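Local coordinates for glycosylation Associate Protein 1 (Streptococcus agalactiae serotype V, PDB 6OYC), which probably assists glycosylation and accessory Sec-dependent secretion of a surface glycoprotein as a GT-B-like component of the Gap123 complex, at residues Y73-Q81 and I208-Y219; E128-Y136 and A143-R151. All coordinates share one frame; numbering follows the deposited sequence.

Interaction 1 (Y73-Q81 and I208-Y219)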
loop_
_atom_site.group_PDB
_atom_site.type_symbol
_atom_site.label_atom_id
_atom_site.label_comp_id
_atom_site.label_asym_id
_atom_site.label_seq_id
_atom_site.Cartn_x
_atom_site.Cartn_y
_atom_site.Cartn_z
ATOM N N TYR A 73 3.093 17.769 5.667
ATOM C CA TYR A 73 2.275 17.536 4.492
ATOM C C TYR A 73 1.346 18.709 4.284
ATOM O O TYR A 73 0.999 19.439 5.222
ATOM C CB TYR A 73 1.451 16.247 4.603
ATOM C CG TYR A 73 0.373 16.297 5.663
ATOM C CD1 TYR A 73 0.660 15.975 6.995
ATOM C CD2 TYR A 73 -0.928 16.677 5.351
ATOM C CE1 TYR A 73 -0.325 16.017 7.979
ATOM C CE2 TYR A 73 -1.923 16.713 6.329
ATOM C CZ TYR A 73 -1.612 16.378 7.640
ATOM O OH TYR A 73 -2.592 16.424 8.610
ATOM N N TYR A 74 0.940 18.859 3.026
ATOM C CA TYR A 74 -0.120 19.759 2.612
ATOM C C TYR A 74 -1.184 18.921 1.909
ATOM O O TYR A 74 -0.865 18.120 1.022
ATOM C CB TYR A 74 0.409 20.870 1.683
ATOM C CG TYR A 74 -0.695 21.623 0.983
ATOM C CD1 TYR A 74 -1.340 22.691 1.605
ATOM C CD2 TYR A 74 -1.118 21.245 -0.292
ATOM C CE1 TYR A 74 -2.369 23.379 0.954
ATOM C CE2 TYR A 74 -2.129 21.913 -0.934
ATOM C CZ TYR A 74 -2.753 22.978 -0.308
ATOM O OH TYR A 74 -3.773 23.626 -0.961
ATOM N N SER A 75 -2.434 19.096 2.309
ATOM C CA SER A 75 -3.552 18.355 1.740
ATOM C C SER A 75 -4.501 19.342 1.082
ATOM O O SER A 75 -5.081 20.198 1.755
ATOM C CB SER A 75 -4.284 17.534 2.804
ATOM O OG SER A 75 -5.587 17.213 2.356
ATOM N N VAL A 76 -4.651 19.219 -0.234
ATOM C CA VAL A 76 -5.580 20.068 -0.970
ATOM C C VAL A 76 -6.954 20.073 -0.292
ATOM O O VAL A 76 -7.563 21.128 -0.075
ATOM C CB VAL A 76 -5.664 19.601 -2.435
ATOM C CG1 VAL A 76 -6.891 20.144 -3.100
ATOM C CG2 VAL A 76 -4.416 19.974 -3.203
ATOM N N PHE A 77 -7.458 18.895 0.065
ATOM C CA PHE A 77 -8.815 18.827 0.607
ATOM C C PHE A 77 -8.892 19.394 2.016
ATOM O O PHE A 77 -9.902 20.000 2.374
ATOM C CB PHE A 77 -9.344 17.390 0.571
ATOM C CG PHE A 77 -9.950 17.024 -0.757
ATOM C CD1 PHE A 77 -9.128 16.757 -1.853
ATOM C CD2 PHE A 77 -11.331 16.995 -0.922
ATOM C CE1 PHE A 77 -9.665 16.423 -3.076
ATOM C CE2 PHE A 77 -11.879 16.664 -2.148
ATOM C CZ PHE A 77 -11.044 16.387 -3.234
ATOM N N ASP A 78 -7.847 19.201 2.832
ATOM C CA ASP A 78 -7.761 19.880 4.125
ATOM C C ASP A 78 -7.898 21.396 3.957
ATOM O O ASP A 78 -8.626 22.062 4.704
ATOM C CB ASP A 78 -6.432 19.537 4.808
ATOM C CG ASP A 78 -6.465 18.200 5.565
ATOM O OD1 ASP A 78 -7.314 17.322 5.289
ATOM O OD2 ASP A 78 -5.612 18.028 6.447
ATOM N N ASP A 79 -7.187 21.951 2.978
ATOM C CA ASP A 79 -7.273 23.375 2.652
ATOM C C ASP A 79 -8.697 23.767 2.257
ATOM O O ASP A 79 -9.298 24.673 2.842
ATOM C CB ASP A 79 -6.287 23.652 1.514
ATOM C CG ASP A 79 -6.143 25.128 1.176
ATOM O OD1 ASP A 79 -6.945 25.962 1.636
ATOM O OD2 ASP A 79 -5.205 25.441 0.416
ATOM N N ILE A 80 -9.246 23.092 1.251
ATOM C CA ILE A 80 -10.627 23.329 0.843
ATOM C C ILE A 80 -11.558 23.310 2.048
ATOM O O ILE A 80 -12.344 24.239 2.263
ATOM C CB ILE A 80 -11.052 22.285 -0.198
ATOM C CG1 ILE A 80 -10.185 22.423 -1.443
ATOM C CG2 ILE A 80 -12.544 22.400 -0.510
ATOM C CD1 ILE A 80 -10.488 21.378 -2.481
ATOM N N GLN A 81 -11.486 22.247 2.849
ATOM C CA GLN A 81 -12.488 22.021 3.881
ATOM C C GLN A 81 -12.275 22.860 5.135
ATOM O O GLN A 81 -13.056 22.705 6.076
ATOM C CB GLN A 81 -12.525 20.536 4.258
ATOM C CG GLN A 81 -13.088 19.630 3.168
ATOM C CD GLN A 81 -13.054 18.182 3.577
ATOM O OE1 GLN A 81 -12.170 17.427 3.145
ATOM N NE2 GLN A 81 -14.000 17.780 4.447
ATOM N N ILE A 208 -14.265 17.583 -10.078
ATOM C CA ILE A 208 -13.434 17.804 -8.897
ATOM C C ILE A 208 -11.989 18.099 -9.296
ATOM O O ILE A 208 -11.291 18.853 -8.612
ATOM C CB ILE A 208 -13.554 16.592 -7.939
ATOM C CG1 ILE A 208 -13.088 16.934 -6.519
ATOM C CG2 ILE A 208 -12.749 15.406 -8.433
ATOM C CD1 ILE A 208 -13.557 18.241 -6.011
ATOM N N GLU A 209 -11.523 17.563 -10.420
ATOM C CA GLU A 209 -10.135 17.806 -10.803
ATOM C C GLU A 209 -9.876 19.278 -11.118
ATOM O O GLU A 209 -8.790 19.804 -10.829
ATOM C CB GLU A 209 -9.762 16.951 -12.001
ATOM C CG GLU A 209 -8.337 17.161 -12.424
ATOM C CD GLU A 209 -8.027 16.458 -13.716
ATOM O OE1 GLU A 209 -8.735 15.480 -14.044
ATOM O OE2 GLU A 209 -7.087 16.903 -14.407
ATOM N N GLU A 210 -10.852 19.957 -11.723
ATOM C CA GLU A 210 -10.674 21.364 -12.053
ATOM C C GLU A 210 -10.355 22.175 -10.802
ATOM O O GLU A 210 -9.443 23.015 -10.801
ATOM C CB GLU A 210 -11.935 21.886 -12.750
ATOM C CG GLU A 210 -11.800 23.258 -13.377
ATOM C CD GLU A 210 -13.135 23.829 -13.914
ATOM O OE1 GLU A 210 -14.212 23.210 -13.742
ATOM O OE2 GLU A 210 -13.101 24.929 -14.499
ATOM N N LEU A 211 -11.079 21.915 -9.716
ATOM C CA LEU A 211 -10.776 22.579 -8.457
ATOM C C LEU A 211 -9.415 22.150 -7.909
ATOM O O LEU A 211 -8.679 22.972 -7.350
ATOM C CB LEU A 211 -11.891 22.304 -7.445
ATOM C CG LEU A 211 -11.668 22.874 -6.038
ATOM C CD1 LEU A 211 -11.467 24.383 -6.098
ATOM C CD2 LEU A 211 -12.843 22.499 -5.103
ATOM N N ILE A 212 -9.049 20.874 -8.064
ATOM C CA ILE A 212 -7.763 20.420 -7.542
ATOM C C ILE A 212 -6.611 21.076 -8.302
ATOM O O ILE A 212 -5.584 21.438 -7.704
ATOM C CB ILE A 212 -7.689 18.881 -7.575
ATOM C CG1 ILE A 212 -8.692 18.310 -6.573
ATOM C CG2 ILE A 212 -6.296 18.407 -7.214
ATOM C CD1 ILE A 212 -9.065 16.898 -6.807
ATOM N N ARG A 213 -6.754 21.243 -9.625
ATOM C CA ARG A 213 -5.721 21.960 -10.374
ATOM C C ARG A 213 -5.538 23.356 -9.806
ATOM O O ARG A 213 -4.404 23.821 -9.624
ATOM C CB ARG A 213 -6.060 22.037 -11.876
ATOM C CG ARG A 213 -6.222 20.675 -12.564
ATOM C CD ARG A 213 -6.139 20.711 -14.112
ATOM N NE ARG A 213 -7.180 21.500 -14.782
ATOM C CZ ARG A 213 -8.418 21.072 -15.053
ATOM N NH1 ARG A 213 -8.797 19.856 -14.689
ATOM N NH2 ARG A 213 -9.291 21.869 -15.682
ATOM N N GLU A 214 -6.650 24.018 -9.482
ATOM C CA GLU A 214 -6.586 25.393 -8.979
ATOM C C GLU A 214 -5.852 25.445 -7.647
ATOM O O GLU A 214 -4.942 26.261 -7.454
ATOM C CB GLU A 214 -7.998 25.975 -8.841
ATOM C CG GLU A 214 -8.023 27.306 -8.108
ATOM C CD GLU A 214 -9.419 27.884 -7.943
ATOM O OE1 GLU A 214 -10.283 27.709 -8.834
ATOM O OE2 GLU A 214 -9.652 28.521 -6.898
ATOM N N LYS A 215 -6.215 24.551 -6.720
ATOM C CA LYS A 215 -5.508 24.499 -5.444
ATOM C C LYS A 215 -4.032 24.164 -5.641
ATOM O O LYS A 215 -3.167 24.768 -5.000
ATOM C CB LYS A 215 -6.177 23.493 -4.509
ATOM C CG LYS A 215 -7.592 23.866 -4.133
ATOM C CD LYS A 215 -7.642 25.276 -3.551
ATOM C CE LYS A 215 -6.992 25.345 -2.182
ATOM N NZ LYS A 215 -6.726 26.760 -1.742
ATOM N N TYR A 216 -3.712 23.230 -6.544
ATOM C CA TYR A 216 -2.300 22.894 -6.741
ATOM C C TYR A 216 -1.513 24.083 -7.290
ATOM O O TYR A 216 -0.403 24.383 -6.825
ATOM C CB TYR A 216 -2.127 21.698 -7.671
ATOM C CG TYR A 216 -0.664 21.490 -7.959
ATOM C CD1 TYR A 216 0.196 21.062 -6.956
ATOM C CD2 TYR A 216 -0.124 21.772 -9.209
ATOM C CE1 TYR A 216 1.546 20.881 -7.187
ATOM C CE2 TYR A 216 1.232 21.594 -9.458
ATOM C CZ TYR A 216 2.066 21.153 -8.437
ATOM O OH TYR A 216 3.421 20.971 -8.647
ATOM N N LEU A 217 -2.053 24.761 -8.306
ATOM C CA LEU A 217 -1.291 25.866 -8.872
ATOM C C LEU A 217 -1.086 26.970 -7.840
ATOM O O LEU A 217 -0.016 27.585 -7.797
ATOM C CB LEU A 217 -1.970 26.382 -10.138
ATOM C CG LEU A 217 -2.052 25.281 -11.203
ATOM C CD1 LEU A 217 -2.761 25.772 -12.455
ATOM C CD2 LEU A 217 -0.683 24.685 -11.546
ATOM N N THR A 218 -2.059 27.183 -6.954
ATOM C CA THR A 218 -1.829 28.103 -5.848
ATOM C C THR A 218 -0.691 27.622 -4.953
ATOM O O THR A 218 0.166 28.423 -4.553
ATOM C CB THR A 218 -3.104 28.283 -5.029
ATOM O OG1 THR A 218 -4.111 28.913 -5.832
ATOM C CG2 THR A 218 -2.821 29.133 -3.802
ATOM N N TYR A 219 -0.660 26.321 -4.625
ATOM C CA TYR A 219 0.435 25.801 -3.807
ATOM C C TYR A 219 1.767 26.041 -4.501
ATOM O O TYR A 219 2.750 26.456 -3.877
ATOM C CB TYR A 219 0.249 24.298 -3.531
ATOM C CG TYR A 219 1.408 23.692 -2.735
ATOM C CD1 TYR A 219 1.389 23.681 -1.341
ATOM C CD2 TYR A 219 2.526 23.154 -3.374
ATOM C CE1 TYR A 219 2.451 23.146 -0.604
ATOM C CE2 TYR A 219 3.603 22.623 -2.639
ATOM C CZ TYR A 219 3.550 22.622 -1.260
ATOM O OH TYR A 219 4.589 22.098 -0.519
#
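Lys215 lies across the start of helix 76-80 and meets it with both its aliphatic stem and its charged end. Its CB packs 3.7 Å from CG1 of Val76, and the chain, bent at chi2 and chi3, then curls past Ile80 to bring Lys215 NZ within 3.0 Å of Asp79 OD2 in a salt bridge. The ammonium group arrives from above the carboxylate, 56° out of its plane. That leaves the anti lone pair of the same oxygen to Tyr74 OH, which donates to Asp79 OD2 at 2.7 Å. Two donors thus grip one oxygen, and the bond probably helps hold the Tyr74 ring in place. CD1 of Tyr219 sits over one face of that ring, 3.6 Å from CD2 of Tyr74, the two ring planes inclined by 32°. Farther along, Ile80 CD1 and Leu211 CD2 meet tip to tip at 3.7 Å, and Phe77 turns its edge to Ile208 and Ile212, Phe77 CE1 lying 3.8 Å from Ile212 CD1. Ser75 caps the short helix, its OG accepting from Asp78 N. The Tyr219 hydroxyl is bonded beyond the contact to His3 and Arg49. The helix axes cross at 94°, so helix 208-219 packs almost perpendicular to the helix that follows edge strand 73-75 of a seven-stranded parallel sheet, consistent with one Rossmann-like half of a GT-B-type fold, with Met179 of strand 177-182 touching Phe77, Ile80 and Leu211.

Interaction 2 (E128-Y136 and A143-R151)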
loop_
_atom_site.group_PDB
_atom_site.type_symbol
_atom_site.label_atom_id
_atom_site.label_comp_id
_atom_site.label_asym_id
_atom_site.label_seq_id
_atom_site.Cartn_x
_atom_site.Cartn_y
_atom_site.Cartn_z
ATOM N N GLU A 128 -6.387 0.639 12.034
ATOM C CA GLU A 128 -5.969 0.994 13.383
ATOM C C GLU A 128 -7.145 0.990 14.351
ATOM O O GLU A 128 -6.986 1.398 15.503
ATOM C CB GLU A 128 -5.265 2.371 13.392
ATOM C CG GLU A 128 -3.843 2.389 12.771
ATOM C CD GLU A 128 -3.842 2.337 11.240
ATOM O OE1 GLU A 128 -4.824 2.798 10.621
ATOM O OE2 GLU A 128 -2.860 1.837 10.658
ATOM N N GLY A 129 -8.323 0.545 13.900
ATOM C CA GLY A 129 -9.488 0.415 14.749
ATOM C C GLY A 129 -10.356 1.651 14.859
ATOM O O GLY A 129 -11.428 1.582 15.471
ATOM N N ASN A 130 -9.934 2.774 14.291
ATOM C CA ASN A 130 -10.714 3.996 14.388
ATOM C C ASN A 130 -11.975 3.896 13.527
ATOM O O ASN A 130 -11.977 3.280 12.456
ATOM C CB ASN A 130 -9.864 5.188 13.947
ATOM C CG ASN A 130 -9.344 5.041 12.515
ATOM O OD1 ASN A 130 -8.767 4.012 12.146
ATOM N ND2 ASN A 130 -9.562 6.068 11.703
ATOM N N LEU A 131 -13.063 4.478 14.018
ATOM C CA LEU A 131 -14.272 4.604 13.214
ATOM C C LEU A 131 -13.957 5.349 11.912
ATOM O O LEU A 131 -13.491 6.497 11.937
ATOM C CB LEU A 131 -15.347 5.348 14.015
ATOM C CG LEU A 131 -16.614 5.699 13.239
ATOM C CD1 LEU A 131 -17.435 4.425 13.026
ATOM C CD2 LEU A 131 -17.416 6.744 13.980
ATOM N N THR A 132 -14.195 4.692 10.775
ATOM C CA THR A 132 -13.959 5.294 9.465
ATOM C C THR A 132 -15.250 5.743 8.791
ATOM O O THR A 132 -15.347 6.888 8.328
ATOM C CB THR A 132 -13.224 4.317 8.541
ATOM O OG1 THR A 132 -13.857 3.029 8.605
ATOM C CG2 THR A 132 -11.764 4.189 8.957
ATOM N N HIS A 133 -16.249 4.875 8.717
ATOM C CA HIS A 133 -17.495 5.332 8.123
ATOM C C HIS A 133 -18.674 4.549 8.681
ATOM O O HIS A 133 -18.525 3.438 9.201
ATOM C CB HIS A 133 -17.455 5.273 6.582
ATOM C CG HIS A 133 -17.334 3.893 6.005
ATOM N ND1 HIS A 133 -16.116 3.309 5.708
ATOM C CD2 HIS A 133 -18.280 3.021 5.583
ATOM C CE1 HIS A 133 -16.320 2.124 5.161
ATOM N NE2 HIS A 133 -17.624 1.928 5.067
ATOM N N ILE A 134 -19.850 5.171 8.588
ATOM C CA ILE A 134 -21.114 4.516 8.894
ATOM C C ILE A 134 -22.012 4.563 7.658
ATOM O O ILE A 134 -22.297 5.650 7.125
ATOM C CB ILE A 134 -21.814 5.164 10.094
ATOM C CG1 ILE A 134 -20.953 5.046 11.350
ATOM C CG2 ILE A 134 -23.186 4.562 10.272
ATOM C CD1 ILE A 134 -21.380 6.006 12.430
ATOM N N ASP A 135 -22.462 3.381 7.210
ATOM C CA ASP A 135 -23.504 3.289 6.196
ATOM C C ASP A 135 -24.846 3.392 6.900
ATOM O O ASP A 135 -25.164 2.562 7.757
ATOM C CB ASP A 135 -23.420 1.980 5.417
ATOM C CG ASP A 135 -22.186 1.900 4.525
ATOM O OD1 ASP A 135 -21.515 2.938 4.291
ATOM O OD2 ASP A 135 -21.885 0.774 4.068
ATOM N N TYR A 136 -25.620 4.412 6.562
ATOM C CA TYR A 136 -26.876 4.689 7.235
ATOM C C TYR A 136 -28.013 4.328 6.289
ATOM O O TYR A 136 -27.979 4.683 5.106
ATOM C CB TYR A 136 -26.942 6.153 7.666
ATOM C CG TYR A 136 -27.878 6.394 8.814
ATOM C CD1 TYR A 136 -29.240 6.582 8.600
ATOM C CD2 TYR A 136 -27.405 6.443 10.117
ATOM C CE1 TYR A 136 -30.098 6.798 9.654
ATOM C CE2 TYR A 136 -28.256 6.676 11.179
ATOM C CZ TYR A 136 -29.598 6.849 10.949
ATOM O OH TYR A 136 -30.439 7.078 12.016
ATOM N N ALA A 143 -28.895 4.939 2.510
ATOM C CA ALA A 143 -29.346 6.290 2.222
ATOM C C ALA A 143 -28.205 7.288 2.234
ATOM O O ALA A 143 -28.141 8.166 1.358
ATOM C CB ALA A 143 -30.409 6.726 3.231
ATOM N N LYS A 144 -27.279 7.149 3.182
ATOM C CA LYS A 144 -26.114 8.018 3.215
ATOM C C LYS A 144 -24.970 7.287 3.904
ATOM O O LYS A 144 -25.176 6.337 4.667
ATOM C CB LYS A 144 -26.431 9.352 3.903
ATOM C CG LYS A 144 -27.322 9.247 5.125
ATOM C CD LYS A 144 -27.870 10.597 5.525
ATOM C CE LYS A 144 -28.926 10.476 6.627
ATOM N NZ LYS A 144 -29.745 11.725 6.750
ATOM N N LYS A 145 -23.752 7.728 3.596
ATOM C CA LYS A 145 -22.534 7.208 4.202
ATOM C C LYS A 145 -21.837 8.365 4.898
ATOM O O LYS A 145 -21.516 9.371 4.260
ATOM C CB LYS A 145 -21.616 6.559 3.154
ATOM C CG LYS A 145 -20.359 5.928 3.741
ATOM C CD LYS A 145 -19.288 5.617 2.677
ATOM C CE LYS A 145 -19.762 4.608 1.640
ATOM N NZ LYS A 145 -19.855 3.212 2.207
ATOM N N TYR A 146 -21.641 8.234 6.210
ATOM C CA TYR A 146 -20.886 9.198 7.000
ATOM C C TYR A 146 -19.410 8.835 6.934
ATOM O O TYR A 146 -19.041 7.736 7.341
ATOM C CB TYR A 146 -21.339 9.174 8.453
ATOM C CG TYR A 146 -22.721 9.723 8.719
ATOM C CD1 TYR A 146 -23.846 8.910 8.605
ATOM C CD2 TYR A 146 -22.899 11.040 9.133
ATOM C CE1 TYR A 146 -25.112 9.401 8.871
ATOM C CE2 TYR A 146 -24.163 11.546 9.395
ATOM C CZ TYR A 146 -25.264 10.726 9.260
ATOM O OH TYR A 146 -26.520 11.212 9.525
ATOM N N LEU A 147 -18.571 9.741 6.422
ATOM C CA LEU A 147 -17.121 9.529 6.337
ATOM C C LEU A 147 -16.446 10.332 7.438
ATOM O O LEU A 147 -16.550 11.565 7.459
ATOM C CB LEU A 147 -16.524 9.989 5.010
ATOM C CG LEU A 147 -16.555 9.203 3.712
ATOM C CD1 LEU A 147 -15.906 7.823 3.895
ATOM C CD2 LEU A 147 -18.003 9.117 3.191
ATOM N N PHE A 148 -15.731 9.651 8.314
ATOM C CA PHE A 148 -15.066 10.307 9.425
ATOM C C PHE A 148 -13.588 10.460 9.118
ATOM O O PHE A 148 -12.954 9.528 8.613
ATOM C CB PHE A 148 -15.277 9.517 10.719
ATOM C CG PHE A 148 -16.712 9.483 11.155
ATOM C CD1 PHE A 148 -17.227 10.495 11.968
ATOM C CD2 PHE A 148 -17.562 8.457 10.732
ATOM C CE1 PHE A 148 -18.547 10.475 12.368
ATOM C CE2 PHE A 148 -18.896 8.440 11.125
ATOM C CZ PHE A 148 -19.387 9.449 11.944
ATOM N N ASP A 149 -13.064 11.651 9.394
ATOM C CA ASP A 149 -11.635 11.923 9.396
ATOM C C ASP A 149 -11.000 11.233 10.593
ATOM O O ASP A 149 -11.625 11.087 11.650
ATOM C CB ASP A 149 -11.402 13.443 9.481
ATOM C CG ASP A 149 -9.979 13.870 9.092
ATOM O OD1 ASP A 149 -9.065 13.759 9.948
ATOM O OD2 ASP A 149 -9.791 14.334 7.933
ATOM N N ASP A 150 -9.741 10.815 10.437
ATOM C CA ASP A 150 -9.077 10.184 11.581
ATOM C C ASP A 150 -8.760 11.169 12.700
ATOM O O ASP A 150 -8.326 10.744 13.764
ATOM C CB ASP A 150 -7.805 9.445 11.148
ATOM C CG ASP A 150 -6.719 10.367 10.590
ATOM O OD1 ASP A 150 -6.532 11.495 11.092
ATOM O OD2 ASP A 150 -5.996 9.935 9.657
ATOM N N ARG A 151 -8.937 12.466 12.484
ATOM C CA ARG A 151 -8.873 13.413 13.592
ATOM C C ARG A 151 -10.180 13.448 14.397
ATOM O O ARG A 151 -10.281 14.205 15.364
ATOM C CB ARG A 151 -8.474 14.802 13.090
ATOM C CG ARG A 151 -7.013 14.872 12.627
ATOM C CD ARG A 151 -6.721 16.035 11.668
ATOM N NE ARG A 151 -7.435 15.927 10.396
ATOM C CZ ARG A 151 -7.090 16.577 9.283
ATOM N NH1 ARG A 151 -6.038 17.385 9.285
ATOM N NH2 ARG A 151 -7.794 16.412 8.166
HETATM O O HOH W 1 -11.956 8.360 13.131
#
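A beta hairpin, one link in a long antiparallel meander, pairs strand 131-136 with strand 143-148, and a classic beta bulge interrupts its regular pairing where Ala143 and Lys144 both face Tyr136. At the bulge the carbonyl O of Tyr136 accepts two backbone bonds, from Ala143 N at 2.8 Å and from Lys144 N at 3.2 Å, while Tyr136 N donates to Lys144 O. Regular pairing follows: Ile134 and Tyr146 form a hydrogen-bonded pair, flanked by the non-hydrogen-bonded pairs Asp135 with Lys145 and His133 with Leu147. On the face carrying Ile134, Tyr136 and Tyr146, the two tyrosines run alongside each other with the same heading, and CB of Tyr136 sits at the edge of the Tyr146 ring, 3.9 Å from its CE1. Ile134 CD1 reaches the neighbouring Phe148 ring at CE2, 3.7 Å away. Leu131 comes over one face of the Phe148 ring, its CD2 3.7 Å from the centroid and 15° off the normal, a CH-pi contact. The opposite face carries His133, Asp135, Lys145 and Leu147. There Lys145 leaves with CG anti to its own backbone N (chi1 -177°), then bends at chi3 and chi4 so that its ammonium group comes alongside the Asp135 carboxylate. The resulting salt bridge joins Lys145 NZ to Asp135 OD1 at 2.7 Å, met on the syn side and 18° out of the carboxylate plane.

In the fold
The example illustrates how a contact between distant segments can enclose a local one: interaction 2 is nested within the chain loop that interaction 1 closes. Their centres lie 23 Å apart, yet they touch directly through a salt bridge in which Arg151 NH1 stands 2.9 Å from Asp78 OD2. Arg151 follows the hairpin, where its side chain grips Asp149 side-on, whereas Asp78 belongs to the helix after strand 73-75. The bridge therefore ties the segment just after strand 141-148 to the helix that leaves edge strand 73-75 of the parallel sheet. Arg60 lies near the same junction, bonded to Tyr73 of interaction 1 and to Asp150 of interaction 2.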